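Local coordinates for tRNA modification GTPase MnmE (Chlorobium tepidum, PDB 3GEE), which probably hydrolyses GTP and takes part in adding a carboxymethylaminomethyl group to the wobble uridine of certain tRNAs, working as a homodimer, at residues I18-T23 and G126-R131; I32-G37 and E94-F99; L41-R46 and N118-A123; Y63-G68 and I81-R86. All blocks are in the same frame, centred on the assembly; numbering follows the deposited sequence.

Contact 1: residues I18-T23 and G126-R131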
# COMPACT_ATOMS: atom_id res chain seq x y z
N ILE A 18 16.55 -0.92 14.05
CA ILE A 18 16.24 -1.08 12.64
C ILE A 18 14.94 -0.36 12.33
O ILE A 18 14.05 -0.29 13.18
CB ILE A 18 16.12 -2.57 12.24
CG1 ILE A 18 15.14 -3.31 13.15
CG2 ILE A 18 17.49 -3.24 12.26
CD1 ILE A 18 14.89 -4.74 12.76
N ALA A 19 14.85 0.18 11.12
CA ALA A 19 13.66 0.89 10.66
C ALA A 19 13.16 0.31 9.34
O ALA A 19 13.95 -0.28 8.59
CB ALA A 19 13.96 2.37 10.50
N ALA A 20 11.87 0.48 9.06
CA ALA A 20 11.24 -0.02 7.85
C ALA A 20 9.85 0.56 7.65
O ALA A 20 9.12 0.80 8.62
CB ALA A 20 11.15 -1.53 7.89
N ILE A 21 9.49 0.81 6.39
CA ILE A 21 8.11 1.10 6.00
C ILE A 21 7.37 -0.20 6.23
O ILE A 21 7.83 -1.25 5.78
CB ILE A 21 8.02 1.44 4.50
CG1 ILE A 21 9.20 2.34 4.06
CG2 ILE A 21 6.66 2.00 4.16
CD1 ILE A 21 8.90 3.82 3.93
N ALA A 22 6.26 -0.16 6.95
CA ALA A 22 5.58 -1.39 7.37
C ALA A 22 4.29 -1.63 6.60
O ALA A 22 3.72 -2.73 6.64
CB ALA A 22 5.31 -1.36 8.86
N THR A 23 3.85 -0.60 5.89
CA THR A 23 2.63 -0.62 5.10
C THR A 23 2.93 -0.82 3.61
O THR A 23 4.07 -0.61 3.18
CB THR A 23 1.87 0.69 5.31
OG1 THR A 23 2.79 1.79 5.16
CG2 THR A 23 1.27 0.71 6.70
N GLY A 126 11.88 -9.73 6.87
CA GLY A 126 11.36 -10.57 7.94
C GLY A 126 12.05 -10.46 9.30
O GLY A 126 11.75 -11.23 10.21
N GLU A 127 12.95 -9.49 9.45
CA GLU A 127 13.73 -9.36 10.67
C GLU A 127 12.87 -9.11 11.92
O GLU A 127 13.19 -9.61 13.00
CB GLU A 127 14.79 -8.26 10.53
CG GLU A 127 15.75 -8.20 11.71
CD GLU A 127 16.97 -7.35 11.45
OE1 GLU A 127 16.94 -6.53 10.51
OE2 GLU A 127 17.96 -7.51 12.21
N PHE A 128 11.79 -8.36 11.76
CA PHE A 128 10.90 -8.09 12.87
C PHE A 128 10.31 -9.38 13.43
O PHE A 128 10.37 -9.61 14.64
CB PHE A 128 9.79 -7.12 12.47
CG PHE A 128 10.27 -5.72 12.23
CD1 PHE A 128 10.38 -4.82 13.28
CD2 PHE A 128 10.61 -5.30 10.95
CE1 PHE A 128 10.84 -3.52 13.06
CE2 PHE A 128 11.06 -4.00 10.72
CZ PHE A 128 11.17 -3.11 11.78
N THR A 129 9.76 -10.22 12.56
CA THR A 129 9.18 -11.48 13.00
C THR A 129 10.29 -12.42 13.47
O THR A 129 10.10 -13.19 14.42
CB THR A 129 8.34 -12.15 11.91
OG1 THR A 129 7.32 -11.24 11.45
CG2 THR A 129 7.68 -13.40 12.46
N ARG A 130 11.44 -12.35 12.82
CA ARG A 130 12.61 -13.12 13.23
C ARG A 130 12.96 -12.81 14.69
O ARG A 130 13.26 -13.72 15.48
CB ARG A 130 13.80 -12.80 12.33
CG ARG A 130 14.98 -13.70 12.54
CD ARG A 130 16.23 -13.06 11.99
NE ARG A 130 17.05 -14.05 11.31
CZ ARG A 130 16.98 -14.31 10.00
NH1 ARG A 130 16.14 -13.64 9.23
NH2 ARG A 130 17.76 -15.24 9.47
N ARG A 131 12.92 -11.53 15.05
CA ARG A 131 13.21 -11.12 16.41
C ARG A 131 12.13 -11.59 17.37
O ARG A 131 12.43 -12.01 18.48
CB ARG A 131 13.40 -9.61 16.50
CG ARG A 131 14.75 -9.15 16.02
CD ARG A 131 14.86 -7.66 16.03
NE ARG A 131 16.20 -7.23 15.63
CZ ARG A 131 16.62 -5.98 15.67
NH1 ARG A 131 15.82 -5.01 16.09
NH2 ARG A 131 17.86 -5.68 15.28
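The Phe128 ring has the CD1 methyl of Ile18 over one face, off-centre toward the rim, and the methyl of Ala20 at its edge; the Arg131 guanidinium carries the same Ile18 CD1 over one of its own faces, 3.5 Å above the plane. This is strand-on-helix packing in the folate-binding N-terminal domain: strand 18-21 of the mixed sheet meets the first turn of helix 127-134, whose N-cap is Gly126. Ile18 CD1 sits 4.2 Å from the Phe128 centroid and 13° off the ring normal, a CH-pi contact, while Arg34 makes a cation-pi pair with this ring. With CG1 of Ile18 set between its backbone N and carbonyl carbon (chi1 53°), CD1 reaches in among three helix side chains. The third, Glu127, crosses it at a slant with OE1 3.5 Å from Ile18 CD1. That oxygen accepts from the backbone of Glu124, and the salt bridge from Glu127 OE2 to Arg131 NH2 spans 3.6 Å. Arg131 NH2 also donates to His16 O; replacing this arginine with an alanine would probably leave that carbonyl without its donor, uncover Ile18 CD1 and cost Glu127 OE2 its salt bridge. Farther along the strand, Ala20 CB touches Phe128 CE2 at 3.8 Å.

Contact 2: residues I32-G37 and E94-F99. With FON (N-{[4-({[(6R)-2-amino-5-formyl-4-oxo-1,4,5,6,7,8-hexahydropteridin-6-yl]methyl}amino)phenyl]carbonyl}-L-glutamic acid), chain C.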
# COMPACT_ATOMS: atom_id res chain seq x y z
N ILE A 32 2.82 3.54 7.99
CA ILE A 32 3.50 3.27 9.25
C ILE A 32 4.99 2.99 9.02
O ILE A 32 5.34 2.00 8.37
CB ILE A 32 2.91 2.03 9.97
CG1 ILE A 32 1.42 2.22 10.27
CG2 ILE A 32 3.68 1.71 11.25
CD1 ILE A 32 0.71 0.91 10.53
N VAL A 33 5.85 3.84 9.55
CA VAL A 33 7.27 3.50 9.67
C VAL A 33 7.46 2.92 11.06
O VAL A 33 7.10 3.57 12.06
CB VAL A 33 8.19 4.73 9.48
CG1 VAL A 33 9.64 4.34 9.75
CG2 VAL A 33 8.06 5.30 8.07
N ARG A 34 7.98 1.69 11.14
CA ARG A 34 8.20 1.06 12.46
C ARG A 34 9.66 0.76 12.76
O ARG A 34 10.34 0.09 11.99
CB ARG A 34 7.29 -0.16 12.69
CG ARG A 34 7.45 -1.31 11.73
CD ARG A 34 7.53 -2.64 12.47
NE ARG A 34 6.24 -3.21 12.86
CZ ARG A 34 5.87 -4.46 12.56
NH1 ARG A 34 6.66 -5.27 11.88
NH2 ARG A 34 4.69 -4.90 12.96
N ILE A 35 10.14 1.28 13.89
CA ILE A 35 11.52 1.07 14.31
C ILE A 35 11.60 0.26 15.60
O ILE A 35 10.71 0.35 16.44
CB ILE A 35 12.30 2.40 14.43
CG1 ILE A 35 11.97 3.13 15.73
CG2 ILE A 35 11.95 3.30 13.26
CD1 ILE A 35 12.96 4.25 16.07
N SER A 36 12.65 -0.55 15.74
CA SER A 36 12.78 -1.46 16.86
C SER A 36 14.24 -1.72 17.21
O SER A 36 15.11 -1.59 16.35
CB SER A 36 12.08 -2.79 16.56
OG SER A 36 12.21 -3.70 17.64
N GLY A 37 14.50 -2.07 18.46
CA GLY A 37 15.85 -2.37 18.91
C GLY A 37 16.39 -1.48 20.01
O GLY A 37 15.67 -0.65 20.57
N GLU A 94 10.96 -6.27 22.00
CA GLU A 94 11.94 -5.29 22.42
C GLU A 94 11.32 -3.91 22.31
O GLU A 94 10.14 -3.75 21.98
CB GLU A 94 13.20 -5.29 21.56
CG GLU A 94 13.41 -6.45 20.61
CD GLU A 94 14.36 -6.06 19.48
OE1 GLU A 94 15.46 -6.66 19.37
OE2 GLU A 94 14.01 -5.13 18.73
N GLN A 95 12.15 -2.91 22.57
CA GLN A 95 11.74 -1.52 22.55
C GLN A 95 11.43 -1.07 21.13
O GLN A 95 12.29 -1.11 20.25
CB GLN A 95 12.86 -0.67 23.14
CG GLN A 95 12.48 0.75 23.43
CD GLN A 95 13.37 1.34 24.50
OE1 GLN A 95 14.30 2.09 24.20
NE2 GLN A 95 13.09 0.99 25.76
N MET A 96 10.20 -0.64 20.90
CA MET A 96 9.87 -0.08 19.61
C MET A 96 8.90 1.09 19.66
O MET A 96 8.04 1.16 20.54
CB MET A 96 9.38 -1.16 18.63
CG MET A 96 8.35 -2.14 19.16
SD MET A 96 8.23 -3.55 18.03
CE MET A 96 7.30 -2.84 16.66
N VAL A 97 9.08 2.00 18.72
CA VAL A 97 8.09 3.04 18.44
C VAL A 97 7.63 2.90 17.00
O VAL A 97 8.40 2.45 16.15
CB VAL A 97 8.62 4.47 18.77
CG1 VAL A 97 10.08 4.59 18.44
CG2 VAL A 97 7.81 5.54 18.06
N GLU A 98 6.37 3.23 16.76
CA GLU A 98 5.77 3.13 15.43
C GLU A 98 5.14 4.46 15.04
O GLU A 98 4.09 4.85 15.56
CB GLU A 98 4.68 2.05 15.39
CG GLU A 98 5.17 0.63 15.57
CD GLU A 98 4.05 -0.38 15.47
OE1 GLU A 98 2.86 0.03 15.46
OE2 GLU A 98 4.35 -1.60 15.40
N PHE A 99 5.80 5.16 14.12
CA PHE A 99 5.25 6.39 13.59
C PHE A 99 4.25 6.05 12.51
O PHE A 99 4.57 5.33 11.57
CB PHE A 99 6.37 7.26 13.02
CG PHE A 99 7.41 7.62 14.02
CD1 PHE A 99 7.24 8.73 14.84
CD2 PHE A 99 8.56 6.86 14.15
CE1 PHE A 99 8.21 9.08 15.78
CE2 PHE A 99 9.53 7.19 15.08
CZ PHE A 99 9.35 8.31 15.90
N1 FON C . -0.41 -3.04 15.14
C2 FON C . 0.66 -2.30 15.50
NA2 FON C . 0.50 -0.96 15.69
N3 FON C . 1.89 -2.84 15.69
C4 FON C . 2.13 -4.16 15.53
O4 FON C . 3.29 -4.60 15.72
C4A FON C . 0.99 -5.03 15.11
N5 FON C . 0.97 -6.41 14.90
C6 FON C . -0.27 -7.00 15.44
C7 FON C . -1.30 -6.56 14.42
N8 FON C . -1.40 -5.12 14.55
C8A FON C . -0.32 -4.37 14.93
C9 FON C . -0.24 -8.52 15.67
N10 FON C . 0.91 -8.95 16.45
C11 FON C . 2.13 -7.84 20.29
C12 FON C . 1.83 -9.16 19.97
C13 FON C . 1.42 -9.51 18.68
C14 FON C . 1.29 -8.54 17.70
C15 FON C . 1.60 -7.21 18.02
C16 FON C . 2.02 -6.86 19.30
C FON C . 2.57 -7.53 21.70
O FON C . 2.73 -6.36 22.04
N FON C . 2.80 -8.55 22.53
CA FON C . 2.52 -8.62 23.96
CB FON C . 1.02 -8.54 24.27
CG FON C . 0.70 -8.32 25.75
CD FON C . -0.50 -7.41 25.93
OE1 FON C . -0.33 -6.17 25.82
OE2 FON C . -1.62 -7.92 26.18
CT FON C . 3.10 -9.89 24.52
O1 FON C . 3.75 -9.85 25.59
O2 FON C . 2.89 -10.96 23.89
CP1 FON C . 1.90 -7.03 14.31
O3 FON C . 1.68 -7.62 13.26
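Arg34 and Glu98 run side by side off the same face of the sheet, their guanidinium and carboxylate planes 31° apart, with Glu98 OE2 at the guanidinium edge. The salt bridge from Arg34 NE to Glu98 OE2 is 3.6 Å long. The arginine bends at chi2 and chi3, which brings its head over to the carboxylate, and Met96 lies alongside it with CE 4.0 Å from Arg34 NE. On the other face Ile35 and Val97 also point the same way, CG1 to CG1 at 3.6 Å, in a layer with Val33 and Phe99 that helices 40-47 and 105-117 cover. The two antiparallel strands are neighbours in the central sheet of the N-terminal domain. Ile35 N to Val97 O (3.1 Å, 160° at the hydrogen) is the straightest bond between them. At the end of the pairing, Ser36 OG, anti to its backbone N (chi1 179°), donates to Glu94 OE2, and Gly37 N bonds to Gln95 O at 3.0 Å. Glu94 OE1 meanwhile accepts from Gly15 N; with an alanine in place of Glu94, the Gly15 amide is likely to lose its acceptor and Ser36 OG one of its partners, Thr92 OG1 remaining. Arg34 and Glu98 both reach the bound folinic acid. Its amino group NA2 donates to Glu98 OE1 at 2.6 Å, and Arg34 NH2 makes a weak 3.1 Å bond to its O4. A carboxylate for the amino group and a cation for the oxo group match the pterin's own polarity, and the salt bridge links the two groups that bind it.

Contact 3: residues L41-R46 and N118-A123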
# COMPACT_ATOMS: atom_id res chain seq x y z
N LEU A 41 13.58 4.44 21.45
CA LEU A 41 12.80 5.63 21.79
C LEU A 41 13.64 6.82 22.26
O LEU A 41 13.16 7.95 22.30
CB LEU A 41 11.63 5.31 22.73
CG LEU A 41 11.77 4.20 23.76
CD1 LEU A 41 12.75 4.63 24.85
CD2 LEU A 41 10.43 3.81 24.36
N ASP A 42 14.91 6.58 22.59
CA ASP A 42 15.87 7.67 22.75
C ASP A 42 16.21 8.27 21.40
O ASP A 42 16.36 9.48 21.27
CB ASP A 42 17.14 7.21 23.45
CG ASP A 42 16.94 6.99 24.93
OD1 ASP A 42 17.41 7.83 25.73
OD2 ASP A 42 16.30 5.98 25.30
N LEU A 43 16.34 7.41 20.39
CA LEU A 43 16.58 7.83 19.02
C LEU A 43 15.38 8.62 18.51
O LEU A 43 15.54 9.71 17.96
CB LEU A 43 16.84 6.62 18.12
CG LEU A 43 18.27 6.15 17.80
CD1 LEU A 43 19.27 6.38 18.92
CD2 LEU A 43 18.25 4.70 17.40
N ALA A 44 14.19 8.07 18.73
CA ALA A 44 12.95 8.73 18.34
C ALA A 44 12.90 10.14 18.88
O ALA A 44 12.49 11.06 18.18
CB ALA A 44 11.76 7.94 18.85
N ASP A 45 13.36 10.31 20.11
CA ASP A 45 13.31 11.59 20.80
C ASP A 45 14.16 12.68 20.15
O ASP A 45 13.88 13.87 20.33
CB ASP A 45 13.71 11.42 22.27
CG ASP A 45 12.51 11.15 23.16
OD1 ASP A 45 11.40 11.65 22.87
OD2 ASP A 45 12.69 10.44 24.18
N ARG A 46 15.19 12.29 19.41
CA ARG A 46 16.03 13.26 18.72
C ARG A 46 15.25 13.97 17.62
O ARG A 46 15.53 15.13 17.30
CB ARG A 46 17.28 12.60 18.11
CG ARG A 46 18.19 11.89 19.10
CD ARG A 46 19.64 12.07 18.70
NE ARG A 46 20.39 10.81 18.70
CZ ARG A 46 20.69 10.10 17.61
NH1 ARG A 46 20.31 10.52 16.40
NH2 ARG A 46 21.38 8.97 17.72
N ASN A 118 19.30 9.02 11.72
CA ASN A 118 19.40 9.25 13.15
C ASN A 118 19.49 7.97 13.97
O ASN A 118 18.82 7.81 14.98
CB ASN A 118 18.25 10.15 13.62
CG ASN A 118 18.47 11.61 13.26
OD1 ASN A 118 19.28 12.32 13.88
ND2 ASN A 118 17.76 12.08 12.24
N GLY A 119 20.33 7.04 13.51
CA GLY A 119 20.68 5.86 14.29
C GLY A 119 20.30 4.52 13.72
O GLY A 119 21.08 3.56 13.81
N CYS A 120 19.11 4.43 13.13
CA CYS A 120 18.57 3.16 12.64
C CYS A 120 19.28 2.64 11.40
O CYS A 120 19.82 3.42 10.61
CB CYS A 120 17.09 3.30 12.33
SG CYS A 120 16.01 3.30 13.76
N ARG A 121 19.28 1.32 11.22
CA ARG A 121 19.68 0.72 9.96
C ARG A 121 18.41 0.19 9.28
O ARG A 121 17.39 0.02 9.93
CB ARG A 121 20.68 -0.42 10.18
CG ARG A 121 20.05 -1.78 10.28
CD ARG A 121 20.95 -2.84 9.69
NE ARG A 121 21.66 -3.58 10.72
CZ ARG A 121 21.17 -4.64 11.37
NH1 ARG A 121 19.95 -5.08 11.09
NH2 ARG A 121 21.91 -5.25 12.29
N LEU A 122 18.47 -0.05 7.97
CA LEU A 122 17.31 -0.57 7.26
C LEU A 122 17.15 -2.03 7.64
O LEU A 122 18.12 -2.77 7.72
CB LEU A 122 17.47 -0.39 5.74
CG LEU A 122 16.29 -0.41 4.75
CD1 LEU A 122 16.01 -1.81 4.25
CD2 LEU A 122 15.03 0.21 5.32
N ALA A 123 15.91 -2.43 7.89
CA ALA A 123 15.61 -3.79 8.33
C ALA A 123 15.83 -4.80 7.20
O ALA A 123 15.48 -4.55 6.06
CB ALA A 123 14.19 -3.88 8.84
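Leu43 of helix 40-47 leans on the turn that follows helix 105-117, its CG 3.3 Å from Asn118 O and its CD2 4.1 Å from Gly119 CA. This is the closely fitted half of the contact. Gly119 brings its bare backbone up to the leucine, the two CA atoms 6.6 Å apart; a CB on Gly119 would run into Leu43 CG, and its phi of 118° suits a residue without a side chain. Further in, Leu43 CD2 reaches Cys120 SG at 4.5 Å, and the sulfur in turn lies against the Ile35 side chain in the sheet. One helix turn later the character changes. Arg46 is exposed, its chain folds back beyond CG over the turn, and it is the guanidinium, NH1 foremost, that meets Asn118. Asn118 OD1 stands at the edge of that group, in its plane, 3.3 Å from Arg46 NH1, with the amide plane turned 57° away. Asn118 ND2 looks back to its own helix and donates to Leu114 O. The contact thus joins helix 40-47 to the turn between helix 105-117 and edge strand 121-122, both helices packing on the same face of the N-terminal sheet. The buried area is small, 194 Å², and is shared mainly by Leu43, Asn118 and Arg46. The cation of Arg46 lies where helix 105-117 ends, near the backbone O and side-chain OD1 of Asn118, and there the helix dipole would probably favour it, though solvent is likely to weaken the effect.

Contact 4: residues Y63-G68 and I81-R86. With FON (N-{[4-({[(6R)-2-amino-5-formyl-4-oxo-1,4,5,6,7,8-hexahydropteridin-6-yl]methyl}amino)phenyl]carbonyl}-L-glutamic acid), chain B; FON (N-{[4-({[(6R)-2-amino-5-formyl-4-oxo-1,4,5,6,7,8-hexahydropteridin-6-yl]methyl}amino)phenyl]carbonyl}-L-glutamic acid), chain C.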
# COMPACT_ATOMS: atom_id res chain seq x y z
N TYR A 63 2.30 0.99 25.18
CA TYR A 63 0.94 1.05 24.61
C TYR A 63 0.30 2.43 24.66
O TYR A 63 -0.92 2.57 24.75
CB TYR A 63 0.04 -0.03 25.21
CG TYR A 63 0.29 -1.36 24.54
CD1 TYR A 63 1.21 -2.27 25.06
CD2 TYR A 63 -0.38 -1.69 23.37
CE1 TYR A 63 1.45 -3.48 24.43
CE2 TYR A 63 -0.15 -2.89 22.73
CZ TYR A 63 0.76 -3.79 23.26
OH TYR A 63 0.95 -4.98 22.61
N THR A 64 1.15 3.45 24.54
CA THR A 64 0.73 4.84 24.69
C THR A 64 1.09 5.63 23.42
O THR A 64 2.19 5.50 22.88
CB THR A 64 1.34 5.44 25.98
OG1 THR A 64 0.60 6.59 26.39
CG2 THR A 64 2.79 5.82 25.78
N ALA A 65 0.14 6.43 22.94
CA ALA A 65 0.29 7.13 21.66
C ALA A 65 0.54 8.61 21.86
O ALA A 65 0.03 9.21 22.80
CB ALA A 65 -0.94 6.91 20.80
N HIS A 66 1.32 9.21 20.96
CA HIS A 66 1.74 10.60 21.10
C HIS A 66 1.69 11.38 19.79
O HIS A 66 2.34 11.00 18.81
CB HIS A 66 3.14 10.66 21.70
CG HIS A 66 3.29 9.81 22.91
ND1 HIS A 66 3.06 10.28 24.18
CD2 HIS A 66 3.62 8.51 23.05
CE1 HIS A 66 3.25 9.31 25.06
NE2 HIS A 66 3.59 8.22 24.39
N PHE A 67 0.93 12.46 19.79
CA PHE A 67 0.78 13.28 18.61
C PHE A 67 1.81 14.39 18.60
O PHE A 67 1.79 15.28 19.45
CB PHE A 67 -0.63 13.88 18.54
CG PHE A 67 -0.80 14.90 17.46
CD1 PHE A 67 -0.73 14.53 16.12
CD2 PHE A 67 -1.00 16.23 17.78
CE1 PHE A 67 -0.87 15.48 15.12
CE2 PHE A 67 -1.14 17.18 16.78
CZ PHE A 67 -1.08 16.81 15.45
N GLY A 68 2.72 14.33 17.63
CA GLY A 68 3.74 15.37 17.48
C GLY A 68 4.22 15.54 16.05
O GLY A 68 3.55 15.14 15.10
N ILE A 81 1.81 10.35 14.56
CA ILE A 81 1.44 9.85 15.88
C ILE A 81 2.40 8.72 16.26
O ILE A 81 2.50 7.71 15.54
CB ILE A 81 -0.03 9.38 15.95
CG1 ILE A 81 -0.95 10.60 16.04
CG2 ILE A 81 -0.26 8.44 17.14
CD1 ILE A 81 -2.41 10.29 16.28
N ALA A 82 3.11 8.91 17.36
CA ALA A 82 4.09 7.91 17.79
C ALA A 82 3.43 6.95 18.77
O ALA A 82 2.71 7.36 19.67
CB ALA A 82 5.30 8.57 18.41
N LEU A 83 3.68 5.65 18.56
CA LEU A 83 3.17 4.63 19.46
C LEU A 83 4.33 3.95 20.16
O LEU A 83 5.11 3.23 19.52
CB LEU A 83 2.31 3.61 18.72
CG LEU A 83 1.55 2.56 19.54
CD1 LEU A 83 0.83 3.19 20.73
CD2 LEU A 83 0.55 1.83 18.67
N VAL A 84 4.44 4.18 21.46
CA VAL A 84 5.50 3.60 22.26
C VAL A 84 5.13 2.17 22.67
O VAL A 84 3.99 1.91 23.06
CB VAL A 84 5.81 4.47 23.51
CG1 VAL A 84 6.88 3.84 24.39
CG2 VAL A 84 6.24 5.88 23.09
N PHE A 85 6.08 1.25 22.52
CA PHE A 85 5.98 -0.10 23.06
C PHE A 85 7.25 -0.33 23.86
O PHE A 85 8.33 0.11 23.45
CB PHE A 85 5.95 -1.16 21.96
CG PHE A 85 4.75 -1.11 21.08
CD1 PHE A 85 4.76 -0.37 19.90
CD2 PHE A 85 3.62 -1.86 21.39
CE1 PHE A 85 3.65 -0.35 19.06
CE2 PHE A 85 2.51 -1.84 20.55
CZ PHE A 85 2.53 -1.08 19.38
N ARG A 86 7.12 -1.05 24.97
CA ARG A 86 8.25 -1.25 25.86
C ARG A 86 8.53 -2.69 26.21
O ARG A 86 7.72 -3.59 25.95
CB ARG A 86 8.04 -0.47 27.16
CG ARG A 86 8.36 0.99 27.05
CD ARG A 86 8.61 1.56 28.41
NE ARG A 86 8.81 3.00 28.35
CZ ARG A 86 9.99 3.60 28.31
NH1 ARG A 86 11.11 2.90 28.33
NH2 ARG A 86 10.04 4.92 28.25
N1 FON B . -1.64 8.47 12.81
C2 FON B . -2.77 7.89 13.27
NA2 FON B . -2.67 6.72 13.96
N3 FON B . -4.00 8.43 13.07
C4 FON B . -4.18 9.59 12.39
O4 FON B . -5.34 10.03 12.24
C4A FON B . -2.97 10.26 11.85
N5 FON B . -2.88 11.47 11.15
C6 FON B . -1.72 12.26 11.60
C7 FON B . -0.56 11.49 10.96
N8 FON B . -0.52 10.21 11.64
C8A FON B . -1.66 9.62 12.12
C9 FON B . -1.73 13.75 11.24
N10 FON B . -2.97 14.41 11.63
C11 FON B . -4.75 14.78 15.39
C12 FON B . -4.37 15.89 14.65
C13 FON B . -3.77 15.75 13.39
C14 FON B . -3.53 14.48 12.87
C15 FON B . -3.92 13.36 13.61
C16 FON B . -4.52 13.50 14.87
C FON B . -5.39 14.99 16.74
O FON B . -5.63 14.04 17.46
N FON B . -5.70 16.25 17.08
CA FON B . -5.63 16.85 18.41
CB FON B . -4.19 16.93 18.94
CG FON B . -4.09 17.29 20.42
CD FON B . -2.95 16.54 21.09
OE1 FON B . -3.13 15.35 21.43
OE2 FON B . -1.86 17.14 21.29
CT FON B . -6.24 18.23 18.37
O1 FON B . -7.04 18.57 19.28
O2 FON B . -5.92 18.98 17.43
CP1 FON B . -3.70 11.80 10.24
O3 FON B . -3.32 11.97 9.09
N1 FON C . -0.41 -3.04 15.14
C2 FON C . 0.66 -2.30 15.50
NA2 FON C . 0.50 -0.96 15.69
N3 FON C . 1.89 -2.84 15.69
C4 FON C . 2.13 -4.16 15.53
O4 FON C . 3.29 -4.60 15.72
C4A FON C . 0.99 -5.03 15.11
N5 FON C . 0.97 -6.41 14.90
C6 FON C . -0.27 -7.00 15.44
C7 FON C . -1.30 -6.56 14.42
N8 FON C . -1.40 -5.12 14.55
C8A FON C . -0.32 -4.37 14.93
C9 FON C . -0.24 -8.52 15.67
N10 FON C . 0.91 -8.95 16.45
C11 FON C . 2.13 -7.84 20.29
C12 FON C . 1.83 -9.16 19.97
C13 FON C . 1.42 -9.51 18.68
C14 FON C . 1.29 -8.54 17.70
C15 FON C . 1.60 -7.21 18.02
C16 FON C . 2.02 -6.86 19.30
C FON C . 2.57 -7.53 21.70
O FON C . 2.73 -6.36 22.04
N FON C . 2.80 -8.55 22.53
CA FON C . 2.52 -8.62 23.96
CB FON C . 1.02 -8.54 24.27
CG FON C . 0.70 -8.32 25.75
CD FON C . -0.50 -7.41 25.93
OE1 FON C . -0.33 -6.17 25.82
OE2 FON C . -1.62 -7.92 26.18
CT FON C . 3.10 -9.89 24.52
O1 FON C . 3.75 -9.85 25.59
O2 FON C . 2.89 -10.96 23.89
CP1 FON C . 1.90 -7.03 14.31
O3 FON C . 1.68 -7.62 13.26
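Phe85 presents the edge of its ring to one face of Tyr63, a T-shaped pair with centroids 5.0 Å apart and planes at 78°; Phe85 CE2 comes down toward the rim, 3.6 Å from Tyr63 CE2. A G1 beta bulge brings the tyrosine there. Two residues, Tyr63 (phi 65°) and Thr64, stand opposite the single Val84: Tyr63 N donates to Val84 O at 2.9 Å and Val84 N to Thr64 O at 3.0 Å. Beyond the bulge the antiparallel hairpin of strands 64-71 and 76-85 is regular, His66 and Ala82 exchanging backbone bonds in both directions. On one face the small Ala65 is a hollow between two bumps, Ile81 CG2 at 4.0 Å and Leu83 CD1 at 4.1 Å from its CB. Next to it Ile81 CG1 pushes against the edge of the Phe67 ring, 3.9 Å from CD1, the two side chains at about a right angle. On the opposite face Val84 CG2 fits against His66 CD2 at 3.7 Å, and Leu41 of helix 40-47 packs on the valine. A folinic acid molecule packs at each end of the pairing. One lays its benzoyl ring over a face of Phe67, with Ile81 beside its pterin; the other accepts a hydrogen bond from Tyr63 OH, modelled too short for its length to be trusted. The hairpin therefore offers mainly aromatic and aliphatic side chains, with the Tyr63 hydroxyl, to two folate sites; each site also takes hydrogen bonds from the second subunit, consistent with folate being bound at the dimer interface.

From the N terminus, strand 18-21 opens the widest loop, which contact 1 closes at helix 127-134; the other three contacts nest inside it. Strand 30-36, bonded to strand 18-21, starts the loop that contact 2 closes at residues 94-99. Helix 40-47 follows and starts the loop of contact 3, which ends at 118-123, so contacts 2 and 3 cross. Contact 4, the short hairpin 63-68 with 81-86, lies inside all of these loops. Strand 96-102 then pairs with strand 76-85, joining contacts 2 and 4 through backbone bonds beside one shared folinic acid. Strand 121-122 finally pairs with strand 18-21, so contacts 1 and 3 meet at that edge of the sheet.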